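Local coordinates for protein plastocyanin (Adiantum capillus-veneris, PDB 1KDJ) that carries electrons from the cytochrome b6-f complex to P700 of photosystem I by means of a bound copper ion, at residues M60-L65 against Y86-K91; V5-E8 against F14-D17. One frame throughout, in Å; residues are numbered along the deposited sequence.

Contact 1: M60-L65 against Y86-K91; sequences MDENDL and YCTPHK. With CU (copper (II) ion), chain B.
Glu62 reaches across to Thr88 and Tyr86 in the most extensive part of this surface contact. Its CG lies anti to the carbonyl carbon (chi1 -68°) and the chain runs extended beyond it, which carries the carboxylate past the threonine. CB keeps a looser distance from the Thr88 hydroxyl, but Glu62 CG comes within 3.3 Å of Thr88 OG1. The next atom, Glu62 CD, lies 3.9 Å from Thr88 CG2, and OE1 stays about as far from the same methyl. At the tip the other oxygen, OE2, sits 3.3 Å from Thr88 OG1 and 3.2 Å from Tyr86 OH. OE2 comes to the hydroxyl end of the ring near the ring plane, whereas the carboxylate as a whole stands steeply to it, the two planes 78° apart. Lys91 lays its CE over the centre of one face of the same ring.

Farther along, the contact is purely apolar: Leu65 CD2 rests 3.7 Å from Pro89 CG, the two side chains sliding past each other in opposite directions. Asn38 ties both loops together, its OD1 taking the Thr88 N-H and its ND2 bonding to Asp64 O.

Each segment contains a type I turn, Asp61 to Asp64 and Thr88 to Lys91. The second lies in the ligand loop: Cys87 SG binds copper at 2.3 Å and His90 ND1 at 2.1 Å, while Pro89 CB sits over one face of the His90 imidazole, a ring that also stacks with Phe12. With His37 and Met95, these two ligands form the type 1 blue copper site characteristic of the cupredoxin fold.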
ATOM      1  N   MET A  60      -4.115   0.872   5.780  1.00 21.38           N
ATOM      2  CA  MET A  60      -5.048   1.938   6.119  1.00 23.77           C
ATOM      3  C   MET A  60      -6.362   1.279   6.498  1.00 25.55           C
ATOM      4  O   MET A  60      -6.758   0.204   6.051  1.00 25.71           O
ATOM      5  CB  MET A  60      -5.325   2.884   4.941  1.00 19.72           C
ATOM      6  CG  MET A  60      -4.188   3.869   4.870  1.00 21.91           C
ATOM      7  SD  MET A  60      -4.224   4.943   3.405  1.00 20.70           S
ATOM      8  CE  MET A  60      -5.429   6.092   4.029  1.00 21.47           C
ATOM      9  N   ASP A  61      -7.061   1.993   7.346  1.00 30.56           N
ATOM     10  CA  ASP A  61      -8.359   1.563   7.798  1.00 36.48           C
ATOM     11  C   ASP A  61      -9.231   1.671   6.552  1.00 37.56           C
ATOM     12  O   ASP A  61      -9.158   2.723   5.914  1.00 37.19           O
ATOM     13  CB  ASP A  61      -8.690   2.543   8.916  1.00 41.97           C
ATOM     14  CG  ASP A  61      -9.993   2.319   9.651  1.00 47.16           C
ATOM     15  OD1 ASP A  61     -10.509   1.199   9.604  1.00 49.35           O
ATOM     16  OD2 ASP A  61     -10.483   3.275  10.267  1.00 50.21           O
ATOM     17  N   GLU A  62     -10.054   0.733   6.091  1.00 38.59           N
ATOM     18  CA  GLU A  62     -10.792   0.981   4.855  1.00 40.22           C
ATOM     19  C   GLU A  62     -11.804   2.134   4.918  1.00 39.53           C
ATOM     20  O   GLU A  62     -12.508   2.393   3.950  1.00 40.41           O
ATOM     21  CB  GLU A  62     -11.511  -0.290   4.405  1.00 42.75           C
ATOM     22  CG  GLU A  62     -10.546  -1.394   3.956  1.00 46.83           C
ATOM     23  CD  GLU A  62     -11.172  -2.626   3.279  1.00 51.06           C
ATOM     24  OE1 GLU A  62     -12.389  -2.847   3.429  1.00 53.20           O
ATOM     25  OE2 GLU A  62     -10.442  -3.366   2.593  1.00 51.22           O
ATOM     26  N   ASN A  63     -11.923   2.902   6.005  1.00 38.19           N
ATOM     27  CA  ASN A  63     -12.800   4.074   6.081  1.00 36.62           C
ATOM     28  C   ASN A  63     -11.911   5.327   6.045  1.00 35.07           C
ATOM     29  O   ASN A  63     -12.224   6.421   6.522  1.00 33.98           O
ATOM     30  CB  ASN A  63     -13.600   3.999   7.395  1.00 38.86           C
ATOM     31  CG  ASN A  63     -14.519   5.190   7.690  1.00 40.41           C
ATOM     32  OD1 ASN A  63     -15.456   5.486   6.947  1.00 39.96           O
ATOM     33  ND2 ASN A  63     -14.335   5.910   8.781  1.00 41.41           N
ATOM     34  N   ASP A  64     -10.736   5.166   5.456  1.00 32.95           N
ATOM     35  CA  ASP A  64      -9.708   6.185   5.415  1.00 30.75           C
ATOM     36  C   ASP A  64      -9.313   6.310   3.945  1.00 27.10           C
ATOM     37  O   ASP A  64      -9.224   5.313   3.219  1.00 26.26           O
ATOM     38  CB  ASP A  64      -8.554   5.690   6.253  1.00 35.13           C
ATOM     39  CG  ASP A  64      -7.991   6.669   7.243  1.00 40.15           C
ATOM     40  OD1 ASP A  64      -7.099   7.432   6.855  1.00 42.95           O
ATOM     41  OD2 ASP A  64      -8.435   6.644   8.396  1.00 41.93           O
ATOM     42  N   LEU A  65      -9.115   7.524   3.467  1.00 24.21           N
ATOM     43  CA  LEU A  65      -8.673   7.744   2.103  1.00 22.04           C
ATOM     44  C   LEU A  65      -7.661   8.831   2.228  1.00 21.48           C
ATOM     45  O   LEU A  65      -7.752   9.682   3.106  1.00 21.99           O
ATOM     46  CB  LEU A  65      -9.786   8.223   1.147  1.00 20.45           C
ATOM     47  CG  LEU A  65     -10.814   7.167   0.726  1.00 19.78           C
ATOM     48  CD1 LEU A  65     -11.844   7.806  -0.160  1.00 22.86           C
ATOM     49  CD2 LEU A  65     -10.196   6.049  -0.067  1.00 21.00           C
ATOM     50  N   TYR A  86      -3.561  -3.287  -2.103  1.00 17.39           N
ATOM     51  CA  TYR A  86      -4.581  -2.832  -3.036  1.00 17.12           C
ATOM     52  C   TYR A  86      -5.263  -1.592  -2.503  1.00 15.85           C
ATOM     53  O   TYR A  86      -5.052  -1.208  -1.346  1.00 14.74           O
ATOM     54  CB  TYR A  86      -5.601  -3.959  -3.288  1.00 19.85           C
ATOM     55  CG  TYR A  86      -6.380  -4.393  -2.061  1.00 23.55           C
ATOM     56  CD1 TYR A  86      -7.561  -3.742  -1.740  1.00 24.43           C
ATOM     57  CD2 TYR A  86      -5.908  -5.441  -1.277  1.00 25.77           C
ATOM     58  CE1 TYR A  86      -8.282  -4.129  -0.631  1.00 26.02           C
ATOM     59  CE2 TYR A  86      -6.640  -5.829  -0.164  1.00 25.83           C
ATOM     60  CZ  TYR A  86      -7.811  -5.171   0.142  1.00 26.10           C
ATOM     61  OH  TYR A  86      -8.529  -5.534   1.250  1.00 26.83           O
ATOM     62  N   CYS A  87      -6.008  -0.917  -3.386  1.00 13.81           N
ATOM     63  CA  CYS A  87      -6.745   0.261  -2.974  1.00 14.58           C
ATOM     64  C   CYS A  87      -8.177  -0.209  -2.760  1.00 12.65           C
ATOM     65  O   CYS A  87      -8.683  -0.794  -3.711  1.00 12.50           O
ATOM     66  CB  CYS A  87      -6.717   1.313  -4.091  1.00 14.36           C
ATOM     67  SG  CYS A  87      -7.848   2.671  -3.732  1.00 13.15           S
ATOM     68  N   THR A  88      -8.877   0.041  -1.662  1.00 13.06           N
ATOM     69  CA  THR A  88     -10.260  -0.400  -1.504  1.00 15.24           C
ATOM     70  C   THR A  88     -11.279   0.131  -2.531  1.00 12.21           C
ATOM     71  O   THR A  88     -11.839  -0.712  -3.217  1.00 13.19           O
ATOM     72  CB  THR A  88     -10.663  -0.036  -0.065  1.00 18.87           C
ATOM     73  OG1 THR A  88      -9.699  -0.668   0.804  1.00 23.33           O
ATOM     74  CG2 THR A  88     -12.117  -0.426   0.239  1.00 21.08           C
ATOM     75  N   PRO A  89     -11.495   1.422  -2.809  1.00 13.90           N
ATOM     76  CA  PRO A  89     -12.438   1.869  -3.832  1.00 14.71           C
ATOM     77  C   PRO A  89     -12.198   1.237  -5.189  1.00 15.83           C
ATOM     78  O   PRO A  89     -13.143   0.814  -5.847  1.00 16.36           O
ATOM     79  CB  PRO A  89     -12.287   3.343  -3.917  1.00 12.92           C
ATOM     80  CG  PRO A  89     -11.572   3.817  -2.719  1.00 13.10           C
ATOM     81  CD  PRO A  89     -10.814   2.577  -2.230  1.00 13.20           C
ATOM     82  N   HIS A  90     -10.898   1.050  -5.579  1.00 18.67           N
ATOM     83  CA  HIS A  90     -10.600   0.687  -6.970  1.00 18.02           C
ATOM     84  C   HIS A  90     -10.012  -0.702  -7.142  1.00 19.26           C
ATOM     85  O   HIS A  90      -9.433  -1.044  -8.181  1.00 18.25           O
ATOM     86  CB  HIS A  90      -9.663   1.776  -7.565  1.00 15.82           C
ATOM     87  CG  HIS A  90     -10.201   3.216  -7.463  1.00 12.93           C
ATOM     88  ND1 HIS A  90      -9.618   4.091  -6.667  1.00 13.82           N
ATOM     89  CD2 HIS A  90     -11.267   3.773  -8.118  1.00 10.75           C
ATOM     90  CE1 HIS A  90     -10.284   5.222  -6.772  1.00 10.91           C
ATOM     91  NE2 HIS A  90     -11.253   5.002  -7.648  1.00 11.38           N
ATOM     92  N   LYS A  91     -10.300  -1.551  -6.144  1.00 20.62           N
ATOM     93  CA  LYS A  91      -9.844  -2.948  -6.120  1.00 23.56           C
ATOM     94  C   LYS A  91     -10.312  -3.710  -7.336  1.00 24.57           C
ATOM     95  O   LYS A  91      -9.528  -4.376  -7.999  1.00 23.82           O
ATOM     96  CB  LYS A  91     -10.366  -3.691  -4.869  1.00 25.39           C
ATOM     97  CG  LYS A  91      -9.655  -5.027  -4.619  1.00 27.17           C
ATOM     98  CD  LYS A  91     -10.190  -5.696  -3.351  1.00 31.11           C
ATOM     99  CE  LYS A  91      -9.383  -6.953  -2.946  1.00 32.16           C
ATOM    100  NZ  LYS A  91     -10.114  -8.186  -3.207  1.00 35.02           N
TER
HETATM  101 CU    CU B 103      -7.855   3.931  -5.603  1.00 16.39          CU

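Contact 2: V5-E8 against F14-D17; sequences VGDE and FYPD
The phenol of Tyr15 hydrogen-bonds to Asp7, with Tyr15 OH 2.8 Å from Asp7 OD2. The hydroxyl approaches OD2 from its anti side, 26° out of the carboxylate plane, and Asn11 ND2 bonds to the same oxygen, so two donors hold it. This is the partly exposed side of the contact. Asp7 CG stands between its own backbone N and carbonyl carbon (chi1 55°), a rotamer that carries the carboxylate to the rim of the ring, where OD2 also lies 3.5 Å from Tyr15 CE2. Gly6 adds its carbonyl along that rim, with O 3.5 Å from Tyr15 CD2. A phenylalanine in place of Tyr15 has no hydroxyl to offer Asp7 OD2, and the carboxylate would probably be less firmly oriented, with Asn11 its remaining donor of the two.

The interior side is buried and apolar. Val5 and Phe14 form an antiparallel non-hydrogen-bonded pair, their CA atoms 4.8 Å apart, and their side chains lie side by side pointing the same way. Both valine methyls meet one ring atom: Val5 CG1 is 3.9 Å and Val5 CG2 4.0 Å from Phe14 CE1. Phe85 meets the Phe14 ring edge-to-face. Strand 14-15 is the outermost strand of its sheet, antiparallel to strand 2-5, which in turn bonds through Val5 to Thr30 of strand 27-31.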
ATOM      1  N   VAL A   5       0.636   7.319  -5.499  1.00 12.77           N
ATOM      2  CA  VAL A   5      -0.665   6.684  -5.529  1.00 12.48           C
ATOM      3  C   VAL A   5      -1.519   7.555  -6.464  1.00 12.84           C
ATOM      4  O   VAL A   5      -1.808   8.699  -6.092  1.00 13.68           O
ATOM      5  CB  VAL A   5      -1.245   6.671  -4.102  1.00 14.04           C
ATOM      6  CG1 VAL A   5      -2.589   5.955  -4.140  1.00 13.89           C
ATOM      7  CG2 VAL A   5      -0.296   5.974  -3.127  1.00 14.54           C
ATOM      8  N   GLY A   6      -1.882   7.013  -7.608  1.00 13.17           N
ATOM      9  CA  GLY A   6      -2.696   7.747  -8.574  1.00 15.20           C
ATOM     10  C   GLY A   6      -1.834   8.733  -9.352  1.00 15.88           C
ATOM     11  O   GLY A   6      -0.611   8.860  -9.161  1.00 15.63           O
ATOM     12  N   ASP A   7      -2.483   9.473 -10.241  1.00 16.25           N
ATOM     13  CA  ASP A   7      -1.796  10.519 -10.997  1.00 17.56           C
ATOM     14  C   ASP A   7      -2.752  11.701 -11.236  1.00 19.91           C
ATOM     15  O   ASP A   7      -3.924  11.659 -10.849  1.00 17.18           O
ATOM     16  CB  ASP A   7      -1.270   9.916 -12.330  1.00 15.44           C
ATOM     17  CG  ASP A   7      -2.260   9.225 -13.229  1.00 16.93           C
ATOM     18  OD1 ASP A   7      -3.441   9.597 -13.242  1.00 19.48           O
ATOM     19  OD2 ASP A   7      -1.873   8.296 -13.924  1.00 14.75           O
ATOM     20  N   GLU A   8      -2.290  12.748 -11.916  1.00 21.74           N
ATOM     21  CA  GLU A   8      -3.079  13.921 -12.260  1.00 25.57           C
ATOM     22  C   GLU A   8      -4.204  13.634 -13.233  1.00 25.32           C
ATOM     23  O   GLU A   8      -5.186  14.372 -13.239  1.00 29.32           O
ATOM     24  CB  GLU A   8      -2.253  15.000 -12.913  1.00 28.05           C
ATOM     25  CG  GLU A   8      -1.061  15.569 -12.171  1.00 34.60           C
ATOM     26  CD  GLU A   8      -1.325  16.377 -10.922  1.00 37.40           C
ATOM     27  OE1 GLU A   8      -2.310  16.130 -10.224  1.00 41.18           O
ATOM     28  OE2 GLU A   8      -0.511  17.261 -10.651  1.00 39.27           O
ATOM     29  N   PHE A  14      -0.793   2.433  -8.997  1.00 12.17           N
ATOM     30  CA  PHE A  14       0.310   2.759  -8.100  1.00 11.35           C
ATOM     31  C   PHE A  14       1.554   2.907  -9.018  1.00  8.11           C
ATOM     32  O   PHE A  14       1.710   2.148  -9.971  1.00 10.31           O
ATOM     33  CB  PHE A  14       0.581   1.612  -7.078  1.00 12.16           C
ATOM     34  CG  PHE A  14      -0.505   1.470  -6.005  1.00 10.65           C
ATOM     35  CD1 PHE A  14      -0.483   2.351  -4.936  1.00 11.42           C
ATOM     36  CD2 PHE A  14      -1.468   0.465  -6.129  1.00 12.78           C
ATOM     37  CE1 PHE A  14      -1.453   2.224  -3.942  1.00 12.09           C
ATOM     38  CE2 PHE A  14      -2.426   0.353  -5.138  1.00  8.55           C
ATOM     39  CZ  PHE A  14      -2.402   1.227  -4.066  1.00  6.95           C
ATOM     40  N   TYR A  15       2.399   3.854  -8.690  1.00 10.01           N
ATOM     41  CA  TYR A  15       3.603   4.181  -9.438  1.00 11.18           C
ATOM     42  C   TYR A  15       4.837   4.160  -8.539  1.00  7.83           C
ATOM     43  O   TYR A  15       5.024   5.114  -7.767  1.00  9.10           O
ATOM     44  CB  TYR A  15       3.407   5.567 -10.052  1.00 11.18           C
ATOM     45  CG  TYR A  15       2.320   5.610 -11.123  1.00 11.36           C
ATOM     46  CD1 TYR A  15       2.490   4.949 -12.318  1.00 10.00           C
ATOM     47  CD2 TYR A  15       1.184   6.372 -10.881  1.00 13.35           C
ATOM     48  CE1 TYR A  15       1.526   5.033 -13.285  1.00 11.82           C
ATOM     49  CE2 TYR A  15       0.216   6.459 -11.844  1.00 13.13           C
ATOM     50  CZ  TYR A  15       0.401   5.786 -13.029  1.00 13.49           C
ATOM     51  OH  TYR A  15      -0.554   5.873 -14.005  1.00 16.32           O
ATOM     52  N   PRO A  16       5.752   3.167  -8.580  1.00  8.67           N
ATOM     53  CA  PRO A  16       5.638   1.925  -9.318  1.00 10.37           C
ATOM     54  C   PRO A  16       4.694   0.931  -8.646  1.00 11.54           C
ATOM     55  O   PRO A  16       4.344   1.127  -7.480  1.00 14.78           O
ATOM     56  CB  PRO A  16       7.062   1.362  -9.413  1.00 12.07           C
ATOM     57  CG  PRO A  16       7.612   1.812  -8.088  1.00 10.81           C
ATOM     58  CD  PRO A  16       6.996   3.185  -7.784  1.00 11.90           C
ATOM     59  N   ASP A  17       4.305  -0.148  -9.316  1.00 15.05           N
ATOM     60  CA  ASP A  17       3.409  -1.110  -8.665  1.00 17.41           C
ATOM     61  C   ASP A  17       4.131  -2.341  -8.118  1.00 16.75           C
ATOM     62  O   ASP A  17       3.471  -3.321  -7.803  1.00 15.50           O
ATOM     63  CB  ASP A  17       2.316  -1.533  -9.659  1.00 18.35           C
ATOM     64  CG  ASP A  17       2.750  -2.270 -10.917  1.00 24.17           C
ATOM     65  OD1 ASP A  17       3.937  -2.547 -11.127  1.00 28.93           O
ATOM     66  OD2 ASP A  17       1.875  -2.580 -11.716  1.00 27.08           O
TER

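Overall arrangement
The two contacts approach the copper from different parts of the fold, their centres 14 Å apart. Contact 1 includes two of the ligands, Cys87 and His90, whereas contact 2 supplies none and packs next to the site: the side chain of Val5 is about 6 Å from the metal and about 3 Å from that of His37, and Phe14 is about 4 Å from Met95, side chain to side chain. They touch where Phe14 CE2 lies 4.2 Å from Cys87 N. Contact 1 lies on the surface, with Leu65 about 6 Å from His37 between side chains, while the Val5-Phe14 pair of contact 2 is buried beside His37 and Met95.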